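Long-range contact in beta-galactosidase (Trichoderma reesei, PDB 3OG2), which probably hydrolyses terminal non-reducing beta-D-galactose residues in beta-D-galactosides, as a member of glycoside hydrolase family 35: residues 739-748 and 959-967. Sequence-based numbering, arbitrary orientation.
Sequences ASSVWLNDRF and ALWALESRG
Ser741 and Leu963 approach to 6.8 Å between their CA atoms, and Phe748 and Ser965 to 7.1 Å, yet no backbone hydrogen bond joins the two segments; side chains make the junction. Trp961 turns its CG opposite the main-chain N (chi1 173°), which sends the indole toward strand 740-744, where NE1 donates to Ser741 OG at 2.9 Å, near the ring plane but bent (N-H...O 144°). Ser741 OG is also hydrogen-bonded to Ser751 OG, and Ser751 in turn to Leu963 O. This is one contact between two all-beta domains of a family 35 enzyme: the antiparallel sheet holding strand 740-744 meets strand 953-962 and the loop after it, the strand being part of a separate antiparallel sheet. Within 959-967, Leu963 CD2 sits 3.5 Å above the plane of the Trp961 indole, over one face and toward its rim; the same methyl reaches Ala739 CB at 4.0 Å. A leucine here, lacking the indole N-H, would probably leave Ser741 OG with Ser751 but no bond to this strand, and open a gap beside Ala739. Farther along, Phe748 CZ comes within 3.4 Å of Leu963 O, while its CD2 packs on Ser965 CB at 3.8 Å, in the type I turn 964-967.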
# COMPACT_ATOMS: atom_id res chain seq x y z
N ALA A 739 5.98 -22.11 -13.18
CA ALA A 739 5.76 -23.35 -13.93
C ALA A 739 6.84 -23.44 -15.00
O ALA A 739 7.51 -22.45 -15.33
CB ALA A 739 4.42 -23.34 -14.66
N SER A 740 6.97 -24.61 -15.59
CA SER A 740 7.91 -24.78 -16.69
C SER A 740 7.34 -25.81 -17.68
O SER A 740 6.60 -26.72 -17.25
CB SER A 740 9.29 -25.16 -16.21
OG SER A 740 9.36 -26.32 -15.41
N SER A 741 7.65 -25.67 -18.94
CA SER A 741 7.16 -26.58 -19.97
C SER A 741 8.33 -26.95 -20.89
O SER A 741 9.22 -26.10 -21.12
CB SER A 741 6.08 -25.91 -20.81
OG SER A 741 4.94 -25.63 -20.01
N VAL A 742 8.30 -28.15 -21.45
CA VAL A 742 9.41 -28.71 -22.24
C VAL A 742 8.91 -29.30 -23.55
O VAL A 742 7.95 -30.08 -23.53
CB VAL A 742 10.14 -29.80 -21.45
CG1 VAL A 742 11.29 -30.43 -22.25
CG2 VAL A 742 10.63 -29.25 -20.08
N TRP A 743 9.55 -28.94 -24.65
CA TRP A 743 9.35 -29.57 -25.96
C TRP A 743 10.67 -30.12 -26.45
O TRP A 743 11.75 -29.55 -26.18
CB TRP A 743 8.89 -28.50 -26.96
CG TRP A 743 7.45 -28.08 -26.74
CD1 TRP A 743 6.38 -28.58 -27.43
CD2 TRP A 743 6.95 -27.13 -25.81
NE1 TRP A 743 5.24 -27.97 -26.96
CE2 TRP A 743 5.54 -27.07 -25.96
CE3 TRP A 743 7.56 -26.30 -24.87
CZ2 TRP A 743 4.72 -26.23 -25.20
CZ3 TRP A 743 6.73 -25.45 -24.10
CH2 TRP A 743 5.34 -25.43 -24.28
N LEU A 744 10.57 -31.18 -27.20
CA LEU A 744 11.68 -31.78 -27.95
C LEU A 744 11.36 -31.53 -29.42
O LEU A 744 10.40 -32.12 -29.93
CB LEU A 744 11.75 -33.28 -27.65
CG LEU A 744 12.80 -34.02 -28.47
CD1 LEU A 744 14.20 -33.64 -28.00
CD2 LEU A 744 12.54 -35.53 -28.37
N ASN A 745 12.12 -30.66 -30.11
CA ASN A 745 11.71 -30.16 -31.41
C ASN A 745 10.28 -29.63 -31.27
O ASN A 745 10.04 -28.78 -30.40
CB ASN A 745 11.85 -31.27 -32.49
CG ASN A 745 13.31 -31.59 -32.74
OD1 ASN A 745 14.26 -30.98 -32.22
ND2 ASN A 745 13.50 -32.57 -33.60
N ASP A 746 9.33 -30.14 -32.07
CA ASP A 746 7.92 -29.66 -31.93
C ASP A 746 7.07 -30.61 -31.10
O ASP A 746 5.85 -30.43 -30.97
CB ASP A 746 7.34 -29.48 -33.34
CG ASP A 746 7.40 -30.75 -34.17
OD1 ASP A 746 7.98 -31.80 -33.82
OD2 ASP A 746 6.79 -30.72 -35.26
N ARG A 747 7.67 -31.61 -30.45
CA ARG A 747 6.94 -32.59 -29.64
C ARG A 747 6.84 -32.15 -28.19
O ARG A 747 7.84 -31.94 -27.53
CB ARG A 747 7.63 -33.97 -29.71
CG ARG A 747 6.86 -35.02 -28.90
CD ARG A 747 7.62 -36.33 -28.66
NE ARG A 747 8.43 -36.85 -29.77
CZ ARG A 747 9.42 -37.76 -29.64
NH1 ARG A 747 9.65 -38.21 -28.42
NH2 ARG A 747 10.14 -38.21 -30.67
N PHE A 748 5.63 -32.01 -27.67
CA PHE A 748 5.46 -31.64 -26.27
C PHE A 748 5.92 -32.82 -25.42
O PHE A 748 5.50 -33.97 -25.60
CB PHE A 748 4.00 -31.32 -26.01
CG PHE A 748 3.75 -30.99 -24.54
CD1 PHE A 748 4.38 -29.94 -23.90
CD2 PHE A 748 2.84 -31.76 -23.82
CE1 PHE A 748 4.13 -29.61 -22.57
CE2 PHE A 748 2.60 -31.49 -22.48
CZ PHE A 748 3.23 -30.40 -21.84
N ALA A 959 -1.95 -13.13 -22.99
CA ALA A 959 -1.11 -14.28 -23.32
C ALA A 959 -1.76 -15.49 -22.67
O ALA A 959 -2.20 -15.39 -21.55
CB ALA A 959 0.34 -14.11 -22.84
N LEU A 960 -1.77 -16.59 -23.41
CA LEU A 960 -2.36 -17.85 -22.92
C LEU A 960 -1.31 -18.93 -23.07
O LEU A 960 -0.94 -19.27 -24.20
CB LEU A 960 -3.62 -18.16 -23.76
CG LEU A 960 -4.25 -19.53 -23.51
CD1 LEU A 960 -4.75 -19.57 -22.08
CD2 LEU A 960 -5.35 -19.78 -24.52
N TRP A 961 -0.88 -19.49 -21.95
CA TRP A 961 0.09 -20.56 -21.90
C TRP A 961 -0.68 -21.79 -21.40
O TRP A 961 -0.99 -21.86 -20.20
CB TRP A 961 1.28 -20.16 -21.02
CG TRP A 961 2.31 -21.22 -20.72
CD1 TRP A 961 2.46 -22.51 -21.15
CD2 TRP A 961 3.44 -21.04 -19.83
NE1 TRP A 961 3.57 -23.12 -20.61
CE2 TRP A 961 4.18 -22.22 -19.78
CE3 TRP A 961 3.84 -19.93 -19.08
CZ2 TRP A 961 5.34 -22.36 -19.00
CZ3 TRP A 961 4.98 -20.05 -18.30
CH2 TRP A 961 5.72 -21.25 -18.27
N ALA A 962 -0.93 -22.70 -22.34
CA ALA A 962 -1.62 -23.96 -22.01
C ALA A 962 -0.55 -24.95 -21.54
O ALA A 962 0.42 -25.22 -22.30
CB ALA A 962 -2.31 -24.49 -23.23
N LEU A 963 -0.66 -25.49 -20.35
CA LEU A 963 0.38 -26.29 -19.75
C LEU A 963 0.28 -27.77 -20.09
O LEU A 963 1.26 -28.47 -19.89
CB LEU A 963 0.29 -26.15 -18.21
CG LEU A 963 0.68 -24.76 -17.71
CD1 LEU A 963 0.08 -24.51 -16.33
CD2 LEU A 963 2.20 -24.65 -17.68
N GLU A 964 -0.90 -28.25 -20.51
CA GLU A 964 -1.10 -29.64 -20.75
C GLU A 964 -1.43 -29.86 -22.22
O GLU A 964 -1.78 -28.96 -22.98
CB GLU A 964 -2.21 -30.17 -19.83
CG GLU A 964 -1.69 -30.18 -18.38
CD GLU A 964 -2.64 -30.77 -17.38
OE1 GLU A 964 -3.82 -31.04 -17.69
OE2 GLU A 964 -2.17 -30.97 -16.22
N SER A 965 -1.30 -31.12 -22.60
CA SER A 965 -1.31 -31.42 -24.05
C SER A 965 -2.66 -31.23 -24.70
O SER A 965 -2.70 -31.14 -25.93
CB SER A 965 -0.81 -32.86 -24.23
OG SER A 965 -1.76 -33.75 -23.63
N ARG A 966 -3.70 -31.17 -23.87
CA ARG A 966 -5.08 -30.93 -24.26
C ARG A 966 -5.35 -29.48 -24.64
O ARG A 966 -6.40 -29.09 -25.13
CB ARG A 966 -6.00 -31.26 -23.06
CG ARG A 966 -5.55 -30.62 -21.73
CD ARG A 966 -6.45 -31.04 -20.58
NE ARG A 966 -5.93 -31.17 -19.23
CZ ARG A 966 -6.71 -31.08 -18.14
NH1 ARG A 966 -8.01 -30.85 -18.32
NH2 ARG A 966 -6.27 -31.20 -16.88
N GLY A 967 -4.38 -28.62 -24.33
CA GLY A 967 -4.55 -27.19 -24.53
C GLY A 967 -5.32 -26.49 -23.42
O GLY A 967 -5.42 -27.03 -22.29